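PDB 4W8Z: CRISPR system Cmr subunit Cmr1-1 from Pyrococcus furiosus, which binds RNA as a capping subunit of the type III-B CRISPR Cmr ribonucleoprotein complex, part of an adaptive immune system against mobile genetic elements. Local coordinates for residues Asn246-Tyr251 with His315-Asn320; Arg75-Ile80 with Glu136-Leu141; Ala242-Ser247 with Leu284-Val289. All coordinates share one frame; numbering follows the deposited sequence.

Interaction 1 of 3, residues Asn246-Tyr251 with His315-Asn320; sequences NSYKEY and HIVDWN
Y248 reaches from helix 237-264 with its phenol end and sets OH against the backbone of V317, well inside the loop that joins strand 294-302 to helix 327-330. This is helix-to-loop packing in the C-terminal Cmr1-like part of the chain, a RAMP-family protein. CG of Y248 stands anti to the backbone N (chi1 173°), which carries the ring straight out from the helix across to the loop. Y248 meets the loop with its OH end: V317 O lies at the edge of the ring, near its plane, 3.1 Å from Y248 OH. The isopropyl group of V317 comes alongside with one branch, CG2, at 4.0 Å from the same Y248 OH, and its side chain also touches F106 of helix 106-113. V317 O is in addition an acceptor for the guanidinium of R161, so a charged group and the phenol end gather at one carbonyl. Y251, almost one turn further along the helix, bonds through its OH to N324 and to L322 N farther along the same loop. Within the loop, D318 N donates to H315 O at 2.8 Å. Two residues before V317, H315 presents its ring edge to the V317 amide: V317 N lies close to the imidazole plane and makes a nearly straight bond to H315 ND1, 3.2 Å long with an N-H...N angle of 166°.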
loop_
_atom_site.group_PDB
_atom_site.type_symbol
_atom_site.label_atom_id
_atom_site.label_comp_id
_atom_site.label_asym_id
_atom_site.label_seq_id
_atom_site.Cartn_x
_atom_site.Cartn_y
_atom_site.Cartn_z
ATOM N N ASN A 246 5.692 3.761 -17.808
ATOM C CA ASN A 246 5.211 3.833 -19.182
ATOM C C ASN A 246 3.693 3.752 -19.225
ATOM O O ASN A 246 3.040 4.526 -19.923
ATOM C CB ASN A 246 5.820 2.724 -20.036
ATOM C CG ASN A 246 7.296 2.946 -20.316
ATOM O OD1 ASN A 246 7.816 4.053 -20.143
ATOM N ND2 ASN A 246 7.979 1.894 -20.759
ATOM N N SER A 247 3.139 2.816 -18.462
ATOM C CA SER A 247 1.696 2.647 -18.369
ATOM C C SER A 247 1.025 3.904 -17.830
ATOM O O SER A 247 0.011 4.357 -18.366
ATOM C CB SER A 247 1.350 1.455 -17.479
ATOM O OG SER A 247 1.825 0.246 -18.039
ATOM N N TYR A 248 1.603 4.468 -16.772
ATOM C CA TYR A 248 1.020 5.636 -16.122
ATOM C C TYR A 248 1.116 6.884 -16.995
ATOM O O TYR A 248 0.278 7.779 -16.901
ATOM C CB TYR A 248 1.688 5.895 -14.768
ATOM C CG TYR A 248 1.250 7.192 -14.133
ATOM C CD1 TYR A 248 0.006 7.305 -13.523
ATOM C CD2 TYR A 248 2.069 8.313 -14.166
ATOM C CE1 TYR A 248 -0.405 8.495 -12.952
ATOM C CE2 TYR A 248 1.668 9.506 -13.600
ATOM C CZ TYR A 248 0.432 9.593 -12.992
ATOM O OH TYR A 248 0.041 10.790 -12.428
ATOM N N LYS A 249 2.139 6.948 -17.841
ATOM C CA LYS A 249 2.308 8.095 -18.724
ATOM C C LYS A 249 1.171 8.152 -19.738
ATOM O O LYS A 249 0.641 9.223 -20.032
ATOM C CB LYS A 249 3.657 8.029 -19.438
ATOM C CG LYS A 249 3.963 9.227 -20.321
ATOM C CD LYS A 249 5.168 8.950 -21.205
ATOM C CE LYS A 249 5.413 10.076 -22.197
ATOM N NZ LYS A 249 6.441 9.707 -23.222
ATOM N N GLU A 250 0.794 6.988 -20.261
ATOM C CA GLU A 250 -0.281 6.904 -21.241
ATOM C C GLU A 250 -1.637 7.070 -20.569
ATOM O O GLU A 250 -2.542 7.701 -21.120
ATOM C CB GLU A 250 -0.216 5.575 -21.999
ATOM C CG GLU A 250 -1.347 5.350 -23.004
ATOM C CD GLU A 250 -1.366 6.356 -24.157
ATOM O OE1 GLU A 250 -0.431 7.181 -24.281
ATOM O OE2 GLU A 250 -2.331 6.315 -24.953
ATOM N N TYR A 251 -1.762 6.498 -19.375
ATOM C CA TYR A 251 -2.958 6.649 -18.548
ATOM C C TYR A 251 -3.231 8.121 -18.267
ATOM O O TYR A 251 -4.352 8.599 -18.425
ATOM C CB TYR A 251 -2.781 5.874 -17.245
ATOM C CG TYR A 251 -3.910 5.985 -16.244
ATOM C CD1 TYR A 251 -5.139 5.383 -16.476
ATOM C CD2 TYR A 251 -3.729 6.657 -15.040
ATOM C CE1 TYR A 251 -6.162 5.463 -15.547
ATOM C CE2 TYR A 251 -4.746 6.740 -14.107
ATOM C CZ TYR A 251 -5.957 6.144 -14.367
ATOM O OH TYR A 251 -6.964 6.226 -13.435
ATOM N N HIS A 315 -3.302 19.617 -9.030
ATOM C CA HIS A 315 -2.892 19.290 -10.391
ATOM C C HIS A 315 -3.241 17.843 -10.721
ATOM O O HIS A 315 -3.162 16.959 -9.863
ATOM C CB HIS A 315 -1.400 19.531 -10.597
ATOM C CG HIS A 315 -1.020 19.698 -12.032
ATOM N ND1 HIS A 315 -0.825 18.628 -12.884
ATOM C CD2 HIS A 315 -0.819 20.811 -12.778
ATOM C CE1 HIS A 315 -0.513 19.077 -14.084
ATOM N NE2 HIS A 315 -0.501 20.398 -14.049
ATOM N N ILE A 316 -3.626 17.613 -11.974
ATOM C CA ILE A 316 -4.100 16.303 -12.414
ATOM C C ILE A 316 -3.019 15.225 -12.267
ATOM O O ILE A 316 -3.320 14.031 -12.196
ATOM C CB ILE A 316 -4.594 16.355 -13.879
ATOM C CG1 ILE A 316 -5.321 15.057 -14.255
ATOM C CG2 ILE A 316 -3.445 16.655 -14.822
ATOM C CD1 ILE A 316 -6.409 15.238 -15.291
ATOM N N VAL A 317 -1.763 15.653 -12.192
ATOM C CA VAL A 317 -0.661 14.724 -11.979
ATOM C C VAL A 317 -0.711 14.145 -10.562
ATOM O O VAL A 317 -0.149 13.084 -10.296
ATOM C CB VAL A 317 0.710 15.404 -12.226
ATOM C CG1 VAL A 317 1.066 16.350 -11.089
ATOM C CG2 VAL A 317 1.796 14.358 -12.415
ATOM N N ASP A 318 -1.404 14.839 -9.662
ATOM C CA ASP A 318 -1.495 14.412 -8.269
ATOM C C ASP A 318 -2.774 13.626 -7.997
ATOM O O ASP A 318 -2.966 13.103 -6.897
ATOM C CB ASP A 318 -1.422 15.617 -7.330
ATOM C CG ASP A 318 -0.032 16.236 -7.271
ATOM O OD1 ASP A 318 0.968 15.494 -7.405
ATOM O OD2 ASP A 318 0.059 17.471 -7.082
ATOM N N TRP A 319 -3.651 13.548 -8.994
ATOM C CA TRP A 319 -4.897 12.804 -8.849
ATOM C C TRP A 319 -4.610 11.328 -8.588
ATOM O O TRP A 319 -3.696 10.755 -9.178
ATOM C CB TRP A 319 -5.771 12.970 -10.096
ATOM C CG TRP A 319 -6.402 14.332 -10.217
ATOM C CD1 TRP A 319 -6.074 15.459 -9.509
ATOM C CD2 TRP A 319 -7.475 14.710 -11.090
ATOM N NE1 TRP A 319 -6.869 16.510 -9.896
ATOM C CE2 TRP A 319 -7.740 16.077 -10.862
ATOM C CE3 TRP A 319 -8.234 14.028 -12.049
ATOM C CZ2 TRP A 319 -8.738 16.769 -11.549
ATOM C CZ3 TRP A 319 -9.228 14.716 -12.723
ATOM C CH2 TRP A 319 -9.466 16.071 -12.474
ATOM N N ASN A 320 -5.379 10.719 -7.689
ATOM C CA ASN A 320 -5.252 9.292 -7.404
ATOM C C ASN A 320 -5.340 8.424 -8.652
ATOM O O ASN A 320 -6.084 8.732 -9.587
ATOM C CB ASN A 320 -6.330 8.842 -6.420
ATOM C CG ASN A 320 -6.107 9.372 -5.026
ATOM O OD1 ASN A 320 -5.002 9.782 -4.676
ATOM N ND2 ASN A 320 -7.155 9.352 -4.212
#

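Interaction 2 of 3, residues Arg75-Ile80 with Glu136-Leu141; sequences RSRVKI and ERVIKL
The chain approaching strand 79-84 passes the first turn of helix 136-152, V78 and V138 lying closest with their CA atoms 6.9 Å apart. The setting is the ferredoxin-like beta-alpha-beta-beta-alpha-beta fold of RAMP proteins, with a four-stranded antiparallel sheet in the order 79-84, 126-133, 8-16, 166-172; the second helix of the motif packs here on the chain leading into edge strand 79-84. Strand 126-133 leads directly into the helix, so the contact brings the start of the helix back against the chain that enters the neighbouring edge strand. V138 carries the helix side of the contact, spreading its two methyls over two consecutive residues. Its CG1, anti to the backbone N (chi1 165°), meets the branch carbon of V78: CG1 of V138 is 3.8 Å from CB of V78, a purely apolar touch between two buried residues. The same CG1 of V138 lies 3.9 Å from the carbonyl O of R77, which accepts a hydrogen bond from S133 OG at the end of strand 126-133. The other methyl, CG2, rests against the aliphatic part of R77, whose chain crosses the valine at about a right angle. CB of R77 is 3.9 Å from CG2 of V138, and CD of R77 is 4.0 Å from that methyl. The arginine bends at its CG-CD bond (chi3 -72°), and NE donates to Q67 O. I139, next on the helix, turns instead to strands 126-133 and 8-16, packing on L131 and F8. The chain before the strand is braced within itself: S76 OG donates to V78 O over 2.9 Å, tilted 33° from the carbonyl plane.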
loop_
_atom_site.group_PDB
_atom_site.type_symbol
_atom_site.label_atom_id
_atom_site.label_comp_id
_atom_site.label_asym_id
_atom_site.label_seq_id
_atom_site.Cartn_x
_atom_site.Cartn_y
_atom_site.Cartn_z
ATOM N N ARG A 75 -4.234 3.937 26.504
ATOM C CA ARG A 75 -2.847 3.518 26.348
ATOM C C ARG A 75 -2.795 2.247 25.506
ATOM O O ARG A 75 -3.568 1.315 25.733
ATOM C CB ARG A 75 -2.192 3.287 27.712
ATOM N N SER A 76 -1.890 2.218 24.530
ATOM C CA SER A 76 -1.783 1.088 23.609
ATOM C C SER A 76 -1.431 -0.201 24.338
ATOM O O SER A 76 -0.601 -0.208 25.246
ATOM C CB SER A 76 -0.740 1.368 22.525
ATOM O OG SER A 76 0.556 1.493 23.080
ATOM N N ARG A 77 -2.068 -1.292 23.932
ATOM C CA ARG A 77 -1.820 -2.587 24.546
ATOM C C ARG A 77 -0.597 -3.242 23.910
ATOM O O ARG A 77 -0.157 -4.305 24.344
ATOM C CB ARG A 77 -3.052 -3.485 24.416
ATOM C CG ARG A 77 -3.462 -4.180 25.708
ATOM C CD ARG A 77 -4.933 -4.578 25.678
ATOM N NE ARG A 77 -5.821 -3.423 25.790
ATOM C CZ ARG A 77 -6.715 -3.256 26.760
ATOM N NH1 ARG A 77 -6.851 -4.176 27.706
ATOM N NH2 ARG A 77 -7.481 -2.170 26.782
ATOM N N VAL A 78 -0.052 -2.596 22.883
ATOM C CA VAL A 78 1.161 -3.069 22.227
ATOM C C VAL A 78 2.189 -1.942 22.125
ATOM O O VAL A 78 1.832 -0.781 21.923
ATOM C CB VAL A 78 0.864 -3.640 20.810
ATOM C CG1 VAL A 78 0.296 -2.569 19.900
ATOM C CG2 VAL A 78 2.115 -4.249 20.193
ATOM N N LYS A 79 3.463 -2.285 22.292
ATOM C CA LYS A 79 4.548 -1.327 22.121
ATOM C C LYS A 79 5.311 -1.612 20.830
ATOM O O LYS A 79 5.904 -2.679 20.677
ATOM C CB LYS A 79 5.503 -1.369 23.316
ATOM C CG LYS A 79 6.668 -0.397 23.212
ATOM C CD LYS A 79 7.733 -0.697 24.254
ATOM C CE LYS A 79 8.938 0.217 24.100
ATOM N NZ LYS A 79 10.088 -0.238 24.933
ATOM N N ILE A 80 5.293 -0.657 19.906
ATOM C CA ILE A 80 5.971 -0.819 18.623
ATOM C C ILE A 80 7.222 0.043 18.547
ATOM O O ILE A 80 7.145 1.264 18.657
ATOM C CB ILE A 80 5.047 -0.456 17.447
ATOM C CG1 ILE A 80 3.752 -1.267 17.518
ATOM C CG2 ILE A 80 5.766 -0.668 16.122
ATOM C CD1 ILE A 80 2.682 -0.795 16.562
ATOM N N GLU A 136 -1.774 -12.082 24.255
ATOM C CA GLU A 136 -1.541 -12.954 23.110
ATOM C C GLU A 136 -2.439 -12.539 21.948
ATOM O O GLU A 136 -2.014 -12.523 20.794
ATOM C CB GLU A 136 -1.791 -14.418 23.484
ATOM C CG GLU A 136 -1.197 -15.419 22.503
ATOM C CD GLU A 136 -1.723 -16.830 22.708
ATOM O OE1 GLU A 136 -0.960 -17.689 23.201
ATOM O OE2 GLU A 136 -2.900 -17.082 22.372
ATOM N N ARG A 137 -3.685 -12.210 22.272
ATOM C CA ARG A 137 -4.658 -11.737 21.295
ATOM C C ARG A 137 -4.130 -10.507 20.561
ATOM O O ARG A 137 -4.250 -10.394 19.342
ATOM C CB ARG A 137 -5.983 -11.413 21.991
ATOM C CG ARG A 137 -7.219 -12.012 21.343
ATOM C CD ARG A 137 -8.436 -11.848 22.243
ATOM N NE ARG A 137 -8.602 -10.466 22.688
ATOM C CZ ARG A 137 -9.452 -9.600 22.145
ATOM N NH1 ARG A 137 -10.229 -9.973 21.137
ATOM N NH2 ARG A 137 -9.531 -8.362 22.616
ATOM N N VAL A 138 -3.522 -9.596 21.318
ATOM C CA VAL A 138 -3.017 -8.343 20.773
ATOM C C VAL A 138 -1.773 -8.530 19.902
ATOM O O VAL A 138 -1.710 -7.999 18.794
ATOM C CB VAL A 138 -2.698 -7.338 21.903
ATOM C CG1 VAL A 138 -1.838 -6.201 21.384
ATOM C CG2 VAL A 138 -3.984 -6.796 22.507
ATOM N N ILE A 139 -0.795 -9.285 20.391
ATOM C CA ILE A 139 0.462 -9.451 19.665
ATOM C C ILE A 139 0.239 -10.197 18.347
ATOM O O ILE A 139 0.943 -9.955 17.363
ATOM C CB ILE A 139 1.526 -10.187 20.523
ATOM C CG1 ILE A 139 2.919 -10.035 19.915
ATOM C CG2 ILE A 139 1.188 -11.658 20.699
ATOM C CD1 ILE A 139 3.611 -8.756 20.302
ATOM N N LYS A 140 -0.752 -11.086 18.317
ATOM C CA LYS A 140 -1.101 -11.795 17.091
ATOM C C LYS A 140 -1.629 -10.810 16.058
ATOM O O LYS A 140 -1.218 -10.830 14.898
ATOM C CB LYS A 140 -2.142 -12.881 17.360
ATOM C CG LYS A 140 -1.591 -14.157 17.971
ATOM C CD LYS A 140 -2.685 -15.217 18.058
ATOM C CE LYS A 140 -2.140 -16.553 18.532
ATOM N NZ LYS A 140 -3.145 -17.646 18.410
ATOM N N LEU A 141 -2.532 -9.940 16.498
ATOM C CA LEU A 141 -3.134 -8.937 15.628
ATOM C C LEU A 141 -2.123 -7.887 15.156
ATOM O O LEU A 141 -2.224 -7.370 14.043
ATOM C CB LEU A 141 -4.301 -8.256 16.344
ATOM C CG LEU A 141 -5.520 -9.145 16.595
ATOM C CD1 LEU A 141 -6.511 -8.451 17.507
ATOM C CD2 LEU A 141 -6.169 -9.516 15.279
#

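Interaction 3 of 3, residues Ala242-Ser247 with Leu284-Val289; sequences AQFNNS and LWFGVV
Along A242-S247 of helix 237-264, the residue that meets strand 284-291 is F244, in a helix-on-sheet packing of the C-terminal Cmr1-like region. Q243, just before it, takes no part; its OE1 accepts from R332. F244 holds CG anti to its own carbonyl carbon (chi1 -81°), and the ring extends from the helix toward the strand. There it forms an offset stack with F286, the centroids 4.3 Å apart and the planes at 25°. The two side chains come from opposing backbones and slide past each other, so each ring overlaps the root of the other. CD1 of F286 lies over the centre of the F244 face, 3.5 Å from CG of F244, while CB of F286 is 3.6 Å from CZ of F244. F244 also meets F231 of strand 226-231 edge-to-face and touches I329 of helix 327-330; F286 in turn touches R161. N245 faces away from the strand, its OD1 taking hydrogen bonds from the backbone N of Y103 and I104. One turn of helix after Q243, S247 packs on R332 and I329, and its OG bonds to F328 O. On the strand side, G287 follows F286 and contributes its backbone alone: the carbonyl lies at the F244 ring edge, near the ring plane, with G287 O 3.5 Å from CE2 of F244.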
loop_
_atom_site.group_PDB
_atom_site.type_symbol
_atom_site.label_atom_id
_atom_site.label_comp_id
_atom_site.label_asym_id
_atom_site.label_seq_id
_atom_site.Cartn_x
_atom_site.Cartn_y
_atom_site.Cartn_z
ATOM N N ALA A 242 9.749 0.798 -14.166
ATOM C CA ALA A 242 9.703 1.447 -15.470
ATOM C C ALA A 242 8.444 1.063 -16.240
ATOM O O ALA A 242 7.907 1.871 -16.997
ATOM C CB ALA A 242 10.946 1.102 -16.282
ATOM N N GLN A 243 7.976 -0.165 -16.047
ATOM C CA GLN A 243 6.738 -0.608 -16.681
ATOM C C GLN A 243 5.551 0.195 -16.158
ATOM O O GLN A 243 4.694 0.628 -16.930
ATOM C CB GLN A 243 6.511 -2.104 -16.454
ATOM C CG GLN A 243 7.178 -2.996 -17.491
ATOM C CD GLN A 243 6.543 -2.864 -18.867
ATOM O OE1 GLN A 243 5.398 -2.421 -18.998
ATOM N NE2 GLN A 243 7.287 -3.247 -19.903
ATOM N N PHE A 244 5.514 0.388 -14.842
ATOM C CA PHE A 244 4.499 1.216 -14.207
ATOM C C PHE A 244 4.522 2.636 -14.768
ATOM O O PHE A 244 3.482 3.272 -14.934
ATOM C CB PHE A 244 4.711 1.250 -12.692
ATOM C CG PHE A 244 4.166 0.048 -11.968
ATOM C CD1 PHE A 244 2.865 -0.375 -12.176
ATOM C CD2 PHE A 244 4.959 -0.657 -11.075
ATOM C CE1 PHE A 244 2.361 -1.476 -11.505
ATOM C CE2 PHE A 244 4.464 -1.761 -10.405
ATOM C CZ PHE A 244 3.163 -2.169 -10.618
ATOM N N ASN A 245 5.719 3.127 -15.066
ATOM C CA ASN A 245 5.878 4.503 -15.501
ATOM C C ASN A 245 5.393 4.713 -16.930
ATOM O O ASN A 245 4.761 5.724 -17.233
ATOM C CB ASN A 245 7.337 4.928 -15.366
ATOM C CG ASN A 245 7.526 6.416 -15.560
ATOM O OD1 ASN A 245 7.088 7.219 -14.739
ATOM N ND2 ASN A 245 8.189 6.793 -16.642
ATOM N N ASN A 246 5.692 3.761 -17.808
ATOM C CA ASN A 246 5.211 3.833 -19.182
ATOM C C ASN A 246 3.693 3.752 -19.225
ATOM O O ASN A 246 3.040 4.526 -19.923
ATOM C CB ASN A 246 5.820 2.724 -20.036
ATOM C CG ASN A 246 7.296 2.946 -20.316
ATOM O OD1 ASN A 246 7.816 4.053 -20.143
ATOM N ND2 ASN A 246 7.979 1.894 -20.759
ATOM N N SER A 247 3.139 2.816 -18.462
ATOM C CA SER A 247 1.696 2.647 -18.369
ATOM C C SER A 247 1.025 3.904 -17.830
ATOM O O SER A 247 0.011 4.357 -18.366
ATOM C CB SER A 247 1.350 1.455 -17.479
ATOM O OG SER A 247 1.825 0.246 -18.039
ATOM N N LEU A 284 -6.496 2.409 -6.592
ATOM C CA LEU A 284 -5.520 1.407 -7.002
ATOM C C LEU A 284 -4.135 1.788 -6.483
ATOM O O LEU A 284 -3.670 2.905 -6.691
ATOM C CB LEU A 284 -5.511 1.258 -8.527
ATOM C CG LEU A 284 -4.675 0.139 -9.154
ATOM C CD1 LEU A 284 -5.266 -0.258 -10.496
ATOM C CD2 LEU A 284 -3.226 0.562 -9.331
ATOM N N TRP A 285 -3.485 0.855 -5.796
ATOM C CA TRP A 285 -2.116 1.066 -5.338
ATOM C C TRP A 285 -1.208 0.140 -6.112
ATOM O O TRP A 285 -1.633 -0.935 -6.526
ATOM C CB TRP A 285 -1.964 0.790 -3.843
ATOM C CG TRP A 285 -2.862 1.573 -2.942
ATOM C CD1 TRP A 285 -3.773 2.525 -3.302
ATOM C CD2 TRP A 285 -2.935 1.466 -1.517
ATOM N NE1 TRP A 285 -4.408 3.013 -2.185
ATOM C CE2 TRP A 285 -3.912 2.376 -1.078
ATOM C CE3 TRP A 285 -2.276 0.677 -0.573
ATOM C CZ2 TRP A 285 -4.241 2.525 0.265
ATOM C CZ3 TRP A 285 -2.600 0.829 0.762
ATOM C CH2 TRP A 285 -3.572 1.747 1.169
ATOM N N PHE A 286 0.040 0.538 -6.314
ATOM C CA PHE A 286 1.000 -0.410 -6.853
ATOM C C PHE A 286 2.366 -0.277 -6.198
ATOM O O PHE A 286 2.680 0.739 -5.569
ATOM C CB PHE A 286 1.117 -0.282 -8.379
ATOM C CG PHE A 286 1.536 1.078 -8.865
ATOM C CD1 PHE A 286 2.879 1.401 -9.006
ATOM C CD2 PHE A 286 0.587 2.017 -9.228
ATOM C CE1 PHE A 286 3.262 2.646 -9.474
ATOM C CE2 PHE A 286 0.964 3.263 -9.698
ATOM C CZ PHE A 286 2.303 3.580 -9.820
ATOM N N GLY A 287 3.160 -1.331 -6.339
ATOM C CA GLY A 287 4.473 -1.411 -5.736
ATOM C C GLY A 287 5.158 -2.669 -6.227
ATOM O O GLY A 287 4.764 -3.231 -7.248
ATOM N N VAL A 288 6.178 -3.116 -5.501
ATOM C CA VAL A 288 6.946 -4.279 -5.922
ATOM C C VAL A 288 6.968 -5.359 -4.844
ATOM O O VAL A 288 7.305 -5.093 -3.691
ATOM C CB VAL A 288 8.392 -3.885 -6.282
ATOM C CG1 VAL A 288 9.169 -5.084 -6.821
ATOM C CG2 VAL A 288 8.384 -2.749 -7.295
ATOM N N VAL A 289 6.602 -6.579 -5.228
ATOM C CA VAL A 289 6.667 -7.715 -4.325
ATOM C C VAL A 289 7.741 -8.688 -4.807
ATOM O O VAL A 289 7.933 -8.874 -6.011
ATOM C CB VAL A 289 5.290 -8.430 -4.210
ATOM C CG1 VAL A 289 4.843 -8.988 -5.564
ATOM C CG2 VAL A 289 5.320 -9.527 -3.139
#

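Interactions 1 and 3 use successive turns of helix 237-264 and share N246 and S247; their centres are 11 Å apart. The helix thus meets a strand on one turn and a loop on the next. Interaction 3 is buried and aromatic, whereas interaction 1 is only partly buried and brings a phenol end to a backbone carbonyl. R161 touches both, through V317 O and the F286 side chain. Interaction 2 lies on the opposite side of the chain's centre, in the RAMP-superfamily part of the chain. It too is buried, through V78 and V138, with the surface residue R77 at its margin. Like interaction 3 it sets a helix against a sheet element, here the chain entering an edge strand, but with aliphatic groups in place of stacked rings.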